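Endoglucanase (Ganoderma lucidum, PDB 5D8Z) probably hydrolyses internal beta-1,4-glucosidic bonds of cellulose-like polysaccharides, as a fungal family 5 endoglucanase with a barrel-shaped catalytic domain. Local coordinates at residues M162-D167 with N201-E206; F232-Y237 with A272-T277. All blocks are in the same frame, centred on the assembly; numbering follows the deposited sequence.

Contact 1: M162-D167 with N201-E206; sequences MNEPHD and NWTSAE. With BGC (beta-D-glucopyranose), chain C; BGC (beta-D-glucopyranose), chain B.
The carboxylate of E164 is engaged by sugar and protein together. OE1 accepts a hydrogen bond from O4 of the chain C glucose at 3.1 Å while facing the indole edge of W202, whose CE3 lies 3.3 Å from it, the carboxylate nearly perpendicular to the ring. OE2 is bonded instead to H235 ND1. The indole is the centre of a sandwich. On one face the H166 imidazole forms an offset stack with the six-membered ring, planes 4° apart and centroids 3.7 Å apart, and H166 CB makes a CH-pi contact over the five-membered ring. The opposite face receives the sugars, with O3 of the chain B glucose 3.3 Å from W202 CD1. H166 can lie flat along the tryptophan because its CG sits between the backbone N and the carbonyl carbon (chi1 73°). Its rotation is fixed at both nitrogens: ND1 donates to D167 OD2 at 2.8 Å, and NE2 meets S38 O. Along the backbone, W202 N reaches P165 O in a weak, bent bond of 2.7 Å. E164 belongs to an Asn-Glu-Pro sequence, which in family 5 enzymes carries the general acid/base; its hold on O4, where a longer chain would continue, is consistent with that role. Acceptors at both imidazole nitrogens would favour a protonated H166 on the face of the indole away from the sugars.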
ATOM      1  N   MET A 162      -0.254  -0.571   8.072  1.00 29.59           N
ATOM      2  CA  MET A 162       1.074  -0.038   8.168  1.00 31.08           C
ATOM      3  C   MET A 162       1.949  -0.462   7.028  1.00 33.42           C
ATOM      4  O   MET A 162       1.991  -1.627   6.669  1.00 35.61           O
ATOM      5  CB  MET A 162       1.728  -0.507   9.454  1.00 32.28           C
ATOM      6  CG  MET A 162       3.179  -0.058   9.609  1.00 32.46           C
ATOM      7  SD  MET A 162       3.421   1.728   9.663  1.00 35.56           S
ATOM      8  CE  MET A 162       2.342   2.162  11.021  1.00 35.63           C
ATOM      9  N   ASN A 163       2.703   0.494   6.510  1.00 35.99           N
ATOM     10  CA  ASN A 163       3.555   0.252   5.382  1.00 37.16           C
ATOM     11  C   ASN A 163       4.902  -0.288   5.785  1.00 38.99           C
ATOM     12  O   ASN A 163       5.581   0.301   6.600  1.00 43.33           O
ATOM     13  CB  ASN A 163       3.809   1.536   4.651  1.00 37.33           C
ATOM     14  CG  ASN A 163       4.705   1.329   3.476  1.00 36.66           C
ATOM     15  OD1 ASN A 163       4.299   0.732   2.489  1.00 38.37           O
ATOM     16  ND2 ASN A 163       5.929   1.806   3.569  1.00 36.53           N
ATOM     17  N   GLU A 164       5.290  -1.398   5.178  1.00 41.96           N
ATOM     18  CA  GLU A 164       6.640  -1.986   5.295  1.00 38.80           C
ATOM     19  C   GLU A 164       7.334  -2.053   6.657  1.00 36.45           C
ATOM     20  O   GLU A 164       8.440  -1.553   6.816  1.00 41.93           O
ATOM     21  CB  GLU A 164       7.561  -1.351   4.265  1.00 39.41           C
ATOM     22  CG  GLU A 164       7.268  -1.844   2.870  1.00 43.32           C
ATOM     23  CD  GLU A 164       8.281  -1.371   1.834  1.00 49.36           C
ATOM     24  OE1 GLU A 164       9.118  -0.515   2.180  1.00 51.17           O
ATOM     25  OE2 GLU A 164       8.235  -1.858   0.664  1.00 55.72           O
ATOM     26  N   PRO A 165       6.721  -2.723   7.628  1.00 35.70           N
ATOM     27  CA  PRO A 165       7.473  -3.024   8.838  1.00 35.38           C
ATOM     28  C   PRO A 165       8.770  -3.758   8.510  1.00 36.92           C
ATOM     29  O   PRO A 165       8.800  -4.604   7.614  1.00 40.36           O
ATOM     30  CB  PRO A 165       6.557  -3.951   9.621  1.00 35.56           C
ATOM     31  CG  PRO A 165       5.183  -3.831   9.017  1.00 35.67           C
ATOM     32  CD  PRO A 165       5.319  -3.184   7.675  1.00 37.77           C
ATOM     33  N   HIS A 166       9.836  -3.414   9.210  1.00 35.99           N
ATOM     34  CA  HIS A 166      11.098  -4.029   8.976  1.00 36.06           C
ATOM     35  C   HIS A 166      11.899  -3.969  10.241  1.00 38.99           C
ATOM     36  O   HIS A 166      11.603  -3.177  11.118  1.00 37.01           O
ATOM     37  CB  HIS A 166      11.829  -3.342   7.855  1.00 37.90           C
ATOM     38  CG  HIS A 166      12.365  -1.995   8.213  1.00 40.79           C
ATOM     39  ND1 HIS A 166      13.579  -1.822   8.838  1.00 42.58           N
ATOM     40  CD2 HIS A 166      11.863  -0.755   8.010  1.00 40.31           C
ATOM     41  CE1 HIS A 166      13.796  -0.533   9.018  1.00 42.59           C
ATOM     42  NE2 HIS A 166      12.769   0.136   8.525  1.00 39.78           N
ATOM     43  N   ASP A 167      12.894  -4.848  10.318  1.00 43.25           N
ATOM     44  CA  ASP A 167      13.730  -5.063  11.503  1.00 45.60           C
ATOM     45  C   ASP A 167      12.988  -4.887  12.846  1.00 45.52           C
ATOM     46  O   ASP A 167      13.459  -4.187  13.765  1.00 45.91           O
ATOM     47  CB  ASP A 167      15.004  -4.214  11.406  1.00 50.31           C
ATOM     48  CG  ASP A 167      15.756  -4.428  10.071  1.00 54.68           C
ATOM     49  OD1 ASP A 167      16.239  -5.561   9.855  1.00 56.03           O
ATOM     50  OD2 ASP A 167      15.855  -3.478   9.242  1.00 53.51           O
ATOM     51  N   ASN A 201      10.303  -7.847   7.534  1.00 39.63           N
ATOM     52  CA  ASN A 201      11.182  -7.688   6.373  1.00 41.67           C
ATOM     53  C   ASN A 201      10.561  -6.877   5.235  1.00 38.85           C
ATOM     54  O   ASN A 201      10.504  -7.332   4.104  1.00 39.70           O
ATOM     55  CB  ASN A 201      11.713  -9.044   5.885  1.00 43.51           C
ATOM     56  CG  ASN A 201      12.967  -8.898   5.017  1.00 52.74           C
ATOM     57  OD1 ASN A 201      13.908  -8.167   5.374  1.00 53.90           O
ATOM     58  ND2 ASN A 201      12.989  -9.592   3.867  1.00 55.47           N
ATOM     59  N   TRP A 202      10.114  -5.660   5.549  1.00 35.72           N
ATOM     60  CA  TRP A 202       9.482  -4.795   4.574  1.00 34.37           C
ATOM     61  C   TRP A 202       8.325  -5.517   3.901  1.00 35.63           C
ATOM     62  O   TRP A 202       8.097  -5.316   2.700  1.00 32.14           O
ATOM     63  CB  TRP A 202      10.489  -4.337   3.511  1.00 34.28           C
ATOM     64  CG  TRP A 202      11.784  -3.915   4.094  1.00 36.71           C
ATOM     65  CD1 TRP A 202      12.807  -4.728   4.481  1.00 37.98           C
ATOM     66  CD2 TRP A 202      12.202  -2.580   4.404  1.00 38.17           C
ATOM     67  NE1 TRP A 202      13.838  -3.988   5.010  1.00 35.74           N
ATOM     68  CE2 TRP A 202      13.494  -2.665   4.971  1.00 37.95           C
ATOM     69  CE3 TRP A 202      11.617  -1.321   4.258  1.00 37.82           C
ATOM     70  CZ2 TRP A 202      14.207  -1.537   5.382  1.00 38.29           C
ATOM     71  CZ3 TRP A 202      12.336  -0.199   4.663  1.00 36.59           C
ATOM     72  CH2 TRP A 202      13.614  -0.318   5.213  1.00 37.31           C
ATOM     73  N   THR A 203       7.587  -6.321   4.679  1.00 36.41           N
ATOM     74  CA  THR A 203       6.573  -7.256   4.147  1.00 41.14           C
ATOM     75  C   THR A 203       7.014  -7.924   2.876  1.00 39.93           C
ATOM     76  O   THR A 203       6.224  -8.113   1.957  1.00 36.73           O
ATOM     77  CB  THR A 203       5.201  -6.602   3.800  1.00 47.19           C
ATOM     78  OG1 THR A 203       5.365  -5.224   3.424  1.00 59.67           O
ATOM     79  CG2 THR A 203       4.245  -6.706   4.922  1.00 46.11           C
ATOM     80  N   SER A 204       8.276  -8.280   2.790  1.00 42.23           N
ATOM     81  CA  SER A 204       8.696  -9.020   1.632  1.00 43.96           C
ATOM     82  C   SER A 204       7.779 -10.242   1.531  1.00 42.70           C
ATOM     83  O   SER A 204       7.500 -10.906   2.537  1.00 47.80           O
ATOM     84  CB  SER A 204      10.147  -9.426   1.775  1.00 46.94           C
ATOM     85  OG  SER A 204      10.482 -10.437   0.861  1.00 54.38           O
ATOM     86  N   ALA A 205       7.285 -10.494   0.328  1.00 40.58           N
ATOM     87  CA  ALA A 205       6.507 -11.697   0.025  1.00 42.20           C
ATOM     88  C   ALA A 205       7.320 -12.988   0.102  1.00 41.02           C
ATOM     89  O   ALA A 205       6.761 -14.059   0.276  1.00 39.39           O
ATOM     90  CB  ALA A 205       5.909 -11.589  -1.368  1.00 43.17           C
ATOM     91  N   GLU A 206       8.628 -12.880  -0.079  1.00 42.16           N
ATOM     92  CA  GLU A 206       9.522 -14.029  -0.057  1.00 44.43           C
ATOM     93  C   GLU A 206       9.687 -14.614   1.336  1.00 45.24           C
ATOM     94  O   GLU A 206       9.802 -15.811   1.492  1.00 44.24           O
ATOM     95  CB  GLU A 206      10.880 -13.615  -0.596  1.00 46.32           C
ATOM     96  CG  GLU A 206      11.920 -14.708  -0.672  1.00 50.77           C
ATOM     97  CD  GLU A 206      12.815 -14.536  -1.888  1.00 60.98           C
ATOM     98  OE1 GLU A 206      12.269 -14.249  -2.985  1.00 72.22           O
ATOM     99  OE2 GLU A 206      14.054 -14.683  -1.770  1.00 59.07           O
TER
HETATM  100  C2  BGC C   2      14.125   0.292   0.501  1.00 80.07           C
HETATM  101  C3  BGC C   2      12.721   0.870   0.214  1.00 82.25           C
HETATM  102  C4  BGC C   2      11.770  -0.153  -0.382  1.00 76.48           C
HETATM  103  C5  BGC C   2      11.819  -1.473   0.414  1.00 74.28           C
HETATM  104  C6  BGC C   2      11.077  -2.591  -0.316  1.00 72.61           C
HETATM  105  C1  BGC C   2      14.147  -1.113   1.159  1.00 84.47           C
HETATM  106  O2  BGC C   2      14.809   1.220   1.350  1.00 64.47           O
HETATM  107  O3  BGC C   2      12.747   1.956  -0.735  1.00 88.65           O
HETATM  108  O4  BGC C   2      10.476   0.490  -0.475  1.00 68.78           O
HETATM  109  O5  BGC C   2      13.151  -1.981   0.605  1.00 82.82           O
HETATM  110  O6  BGC C   2      11.955  -3.654  -0.701  1.00 64.45           O
HETATM  111  C2  BGC B   1      16.175  -5.392   1.605  1.00 90.25           C
HETATM  112  C3  BGC B   1      15.353  -4.179   1.124  1.00 90.59           C
HETATM  113  C4  BGC B   1      15.836  -2.860   1.768  1.00 89.85           C
HETATM  114  C5  BGC B   1      17.381  -2.792   1.963  1.00 90.03           C
HETATM  115  C6  BGC B   1      17.781  -1.820   3.070  1.00 84.96           C
HETATM  116  C1  BGC B   1      17.672  -5.121   1.435  1.00 93.77           C
HETATM  117  O1  BGC B   1      18.452  -6.277   1.768  1.00 90.66           O
HETATM  118  O2  BGC B   1      15.796  -6.570   0.885  1.00 79.74           O
HETATM  119  O3  BGC B   1      13.946  -4.396   1.387  1.00 87.32           O
HETATM  120  O4  BGC B   1      15.433  -1.735   0.952  1.00 85.62           O
HETATM  121  O5  BGC B   1      18.032  -4.035   2.292  1.00 89.53           O
HETATM  122  O6  BGC B   1      19.162  -2.041   3.369  1.00 78.67           O
HETATM  123  O   HOH W   1      13.584  -7.408   8.451  1.00 16.96           O

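Contact 2: F232-Y237 with A272-T277; sequences FDVHKY and AFNTET. With BGC (beta-D-glucopyranose), chain C.
Strands 232-235 and 272-277 run parallel, their axes 4.7 Å apart at closest and inclined at 37°, joined by a ladder in which F273 N donates to F232 O, V234 N to F273 O and T275 N to V234 O. The next bond runs from K236 N to E276 O, 3.1 Å, one residue further along the second strand than the preceding rungs would predict, so the pairing shifts as the chains reach the pocket. There E276 becomes the hub. Its CB lies over the centre of the H235 imidazole, 3.3 Å from the centroid and 9° off the ring normal, a CH-pi contact that seats the chain on the histidine. From CB the E276 chain runs out extended to the carboxylate. OE1 accepts a hydrogen bond from Y237 OH at 2.6 Å, on the anti side and 25° out of the carboxylate plane; OE2 forms a salt bridge with R76. The Y237 ring, with T277 CA over one face, brings CE2 to 3.6 Å from C6 of the chain C glucose. T277 OG1 gives a further cross-strand bond, 2.5 Å to K236 O. At the apolar start of the pair, F232 CB and A272 CB meet at 4.0 Å. In family 5 the glutamate at the end of the seventh barrel strand is the nucleophile, a role consistent with the place of E276. The tyrosine and the arginine each hold one oxygen of its carboxylate beside the sugar, while the histidine face supports the chain at CB.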
ATOM      1  N   PHE A 232      -3.651 -10.327   3.940  1.00 37.15           N
ATOM      2  CA  PHE A 232      -2.249 -10.030   4.126  1.00 40.31           C
ATOM      3  C   PHE A 232      -1.757  -9.041   3.088  1.00 40.85           C
ATOM      4  O   PHE A 232      -2.240  -8.992   1.984  1.00 43.37           O
ATOM      5  CB  PHE A 232      -1.427 -11.323   4.153  1.00 42.02           C
ATOM      6  CG  PHE A 232      -1.871 -12.248   5.230  1.00 43.58           C
ATOM      7  CD1 PHE A 232      -1.606 -11.954   6.555  1.00 47.14           C
ATOM      8  CD2 PHE A 232      -2.635 -13.355   4.939  1.00 45.77           C
ATOM      9  CE1 PHE A 232      -2.059 -12.783   7.576  1.00 50.84           C
ATOM     10  CE2 PHE A 232      -3.089 -14.195   5.956  1.00 49.44           C
ATOM     11  CZ  PHE A 232      -2.801 -13.910   7.275  1.00 48.92           C
ATOM     12  N   ASP A 233      -0.800  -8.233   3.502  1.00 46.25           N
ATOM     13  CA  ASP A 233      -0.301  -7.095   2.763  1.00 46.81           C
ATOM     14  C   ASP A 233       1.111  -7.466   2.454  1.00 42.78           C
ATOM     15  O   ASP A 233       1.898  -7.657   3.364  1.00 40.15           O
ATOM     16  CB  ASP A 233      -0.317  -5.877   3.702  1.00 56.50           C
ATOM     17  CG  ASP A 233      -0.007  -4.552   2.991  1.00 68.86           C
ATOM     18  OD1 ASP A 233       0.326  -4.591   1.788  1.00 73.04           O
ATOM     19  OD2 ASP A 233      -0.090  -3.472   3.655  1.00 75.48           O
ATOM     20  N   VAL A 234       1.453  -7.595   1.184  1.00 42.22           N
ATOM     21  CA  VAL A 234       2.831  -7.929   0.833  1.00 38.93           C
ATOM     22  C   VAL A 234       3.352  -7.069  -0.304  1.00 36.14           C
ATOM     23  O   VAL A 234       2.587  -6.508  -1.090  1.00 31.81           O
ATOM     24  CB  VAL A 234       3.011  -9.432   0.514  1.00 41.10           C
ATOM     25  CG1 VAL A 234       2.421 -10.284   1.627  1.00 42.92           C
ATOM     26  CG2 VAL A 234       2.341  -9.800  -0.795  1.00 43.83           C
ATOM     27  N   HIS A 235       4.679  -6.987  -0.351  1.00 36.18           N
ATOM     28  CA  HIS A 235       5.420  -6.153  -1.270  1.00 34.63           C
ATOM     29  C   HIS A 235       6.552  -6.998  -1.873  1.00 35.23           C
ATOM     30  O   HIS A 235       7.074  -7.898  -1.208  1.00 33.32           O
ATOM     31  CB  HIS A 235       6.011  -4.990  -0.498  1.00 35.24           C
ATOM     32  CG  HIS A 235       5.007  -3.984  -0.020  1.00 36.96           C
ATOM     33  ND1 HIS A 235       5.379  -2.746   0.454  1.00 36.25           N
ATOM     34  CD2 HIS A 235       3.655  -4.005   0.026  1.00 38.68           C
ATOM     35  CE1 HIS A 235       4.306  -2.061   0.793  1.00 37.49           C
ATOM     36  NE2 HIS A 235       3.243  -2.799   0.535  1.00 38.70           N
ATOM     37  N   LYS A 236       6.906  -6.710  -3.129  1.00 36.81           N
ATOM     38  CA  LYS A 236       7.921  -7.464  -3.889  1.00 38.98           C
ATOM     39  C   LYS A 236       8.393  -6.727  -5.142  1.00 43.43           C
ATOM     40  O   LYS A 236       7.585  -6.362  -6.033  1.00 39.32           O
ATOM     41  CB  LYS A 236       7.380  -8.820  -4.330  1.00 40.03           C
ATOM     42  CG  LYS A 236       8.094  -9.988  -3.691  1.00 43.63           C
ATOM     43  CD  LYS A 236       9.469 -10.170  -4.284  1.00 43.90           C
ATOM     44  CE  LYS A 236      10.538 -10.403  -3.238  1.00 43.61           C
ATOM     45  NZ  LYS A 236      11.870 -10.346  -3.916  1.00 44.76           N
ATOM     46  N   TYR A 237       9.709  -6.550  -5.227  1.00 44.01           N
ATOM     47  CA  TYR A 237      10.328  -5.827  -6.333  1.00 42.80           C
ATOM     48  C   TYR A 237      11.126  -6.819  -7.145  1.00 45.50           C
ATOM     49  O   TYR A 237      11.323  -7.932  -6.697  1.00 51.80           O
ATOM     50  CB  TYR A 237      11.198  -4.712  -5.776  1.00 40.38           C
ATOM     51  CG  TYR A 237      10.351  -3.589  -5.238  1.00 41.53           C
ATOM     52  CD1 TYR A 237       9.821  -2.633  -6.095  1.00 41.17           C
ATOM     53  CD2 TYR A 237      10.043  -3.495  -3.891  1.00 39.93           C
ATOM     54  CE1 TYR A 237       9.062  -1.590  -5.624  1.00 41.77           C
ATOM     55  CE2 TYR A 237       9.259  -2.463  -3.421  1.00 39.95           C
ATOM     56  CZ  TYR A 237       8.775  -1.519  -4.294  1.00 41.18           C
ATOM     57  OH  TYR A 237       7.990  -0.493  -3.849  1.00 43.74           O
ATOM     58  N   ALA A 272      -3.848 -12.886   0.150  1.00 44.78           N
ATOM     59  CA  ALA A 272      -2.931 -11.726   0.216  1.00 42.73           C
ATOM     60  C   ALA A 272      -3.119 -10.739  -0.928  1.00 40.78           C
ATOM     61  O   ALA A 272      -3.755 -11.029  -1.921  1.00 37.07           O
ATOM     62  CB  ALA A 272      -1.499 -12.191   0.250  1.00 42.63           C
ATOM     63  N   PHE A 273      -2.514  -9.574  -0.762  1.00 46.17           N
ATOM     64  CA  PHE A 273      -2.668  -8.416  -1.656  1.00 45.88           C
ATOM     65  C   PHE A 273      -1.298  -7.756  -1.809  1.00 46.00           C
ATOM     66  O   PHE A 273      -0.698  -7.313  -0.835  1.00 49.65           O
ATOM     67  CB  PHE A 273      -3.637  -7.426  -1.015  1.00 44.53           C
ATOM     68  CG  PHE A 273      -4.186  -6.375  -1.943  1.00 42.49           C
ATOM     69  CD1 PHE A 273      -5.408  -5.776  -1.641  1.00 39.59           C
ATOM     70  CD2 PHE A 273      -3.517  -5.969  -3.104  1.00 43.16           C
ATOM     71  CE1 PHE A 273      -5.946  -4.804  -2.468  1.00 40.01           C
ATOM     72  CE2 PHE A 273      -4.057  -4.984  -3.927  1.00 38.86           C
ATOM     73  CZ  PHE A 273      -5.264  -4.403  -3.610  1.00 37.92           C
ATOM     74  N   ASN A 274      -0.817  -7.688  -3.035  1.00 46.81           N
ATOM     75  CA  ASN A 274       0.479  -7.126  -3.306  1.00 44.67           C
ATOM     76  C   ASN A 274       0.413  -5.628  -3.530  1.00 43.93           C
ATOM     77  O   ASN A 274       0.200  -5.179  -4.654  1.00 44.73           O
ATOM     78  CB  ASN A 274       1.087  -7.781  -4.530  1.00 42.95           C
ATOM     79  CG  ASN A 274       2.457  -7.275  -4.784  1.00 42.12           C
ATOM     80  OD1 ASN A 274       3.087  -6.713  -3.879  1.00 41.23           O
ATOM     81  ND2 ASN A 274       2.933  -7.444  -6.001  1.00 41.31           N
ATOM     82  N   THR A 275       0.629  -4.854  -2.473  1.00 40.29           N
ATOM     83  CA  THR A 275       0.379  -3.420  -2.529  1.00 39.24           C
ATOM     84  C   THR A 275       1.564  -2.579  -3.012  1.00 39.01           C
ATOM     85  O   THR A 275       1.456  -1.378  -3.148  1.00 39.95           O
ATOM     86  CB  THR A 275      -0.065  -2.923  -1.153  1.00 38.75           C
ATOM     87  OG1 THR A 275       0.754  -3.540  -0.150  1.00 37.51           O
ATOM     88  CG2 THR A 275      -1.504  -3.277  -0.918  1.00 36.86           C
ATOM     89  N   GLU A 276       2.697  -3.201  -3.256  1.00 40.42           N
ATOM     90  CA  GLU A 276       3.831  -2.493  -3.815  1.00 42.93           C
ATOM     91  C   GLU A 276       4.644  -3.441  -4.704  1.00 41.95           C
ATOM     92  O   GLU A 276       5.066  -4.515  -4.268  1.00 38.17           O
ATOM     93  CB  GLU A 276       4.716  -1.923  -2.701  1.00 44.22           C
ATOM     94  CG  GLU A 276       4.628  -0.416  -2.517  1.00 47.76           C
ATOM     95  CD  GLU A 276       5.596   0.126  -1.460  1.00 53.05           C
ATOM     96  OE1 GLU A 276       6.825  -0.120  -1.558  1.00 58.10           O
ATOM     97  OE2 GLU A 276       5.129   0.815  -0.517  1.00 58.59           O
ATOM     98  N   THR A 277       4.846  -3.029  -5.950  1.00 39.92           N
ATOM     99  CA  THR A 277       5.785  -3.699  -6.857  1.00 39.08           C
ATOM    100  C   THR A 277       6.078  -2.790  -8.041  1.00 36.95           C
ATOM    101  O   THR A 277       5.309  -1.884  -8.350  1.00 36.03           O
ATOM    102  CB  THR A 277       5.264  -5.076  -7.404  1.00 39.49           C
ATOM    103  OG1 THR A 277       6.313  -5.743  -8.147  1.00 40.31           O
ATOM    104  CG2 THR A 277       4.041  -4.913  -8.309  1.00 34.45           C
TER
HETATM  105  C2  BGC C   2      14.125   0.292   0.501  1.00 80.07           C
HETATM  106  C3  BGC C   2      12.721   0.870   0.214  1.00 82.25           C
HETATM  107  C4  BGC C   2      11.770  -0.153  -0.382  1.00 76.48           C
HETATM  108  C5  BGC C   2      11.819  -1.473   0.414  1.00 74.28           C
HETATM  109  C6  BGC C   2      11.077  -2.591  -0.316  1.00 72.61           C
HETATM  110  C1  BGC C   2      14.147  -1.113   1.159  1.00 84.47           C
HETATM  111  O2  BGC C   2      14.809   1.220   1.350  1.00 64.47           O
HETATM  112  O3  BGC C   2      12.747   1.956  -0.735  1.00 88.65           O
HETATM  113  O4  BGC C   2      10.476   0.490  -0.475  1.00 68.78           O
HETATM  114  O5  BGC C   2      13.151  -1.981   0.605  1.00 82.82           O
HETATM  115  O6  BGC C   2      11.955  -3.654  -0.701  1.00 64.45           O

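In the fold
Both contacts are buried and belong to one eight-stranded beta/alpha barrel. Contact 2 is part of its wall, joining neighbouring sixth and seventh strands through a beta-alpha-beta unit, and it depends mainly on backbone hydrogen bonds. Contact 1 joins the loops that follow the fourth and fifth strands, where one weak backbone bond crosses, with most of the joining done by the stacked rings, over whose indole the sugars lie. Their centres are 9 Å apart, and they touch directly: T203 O probably accepts from H235 N, coupling loop to strand. The two glutamates, E164 and E276, one from each contact, face the same glucose, consistent with the paired carboxylates of retaining family 5 enzymes.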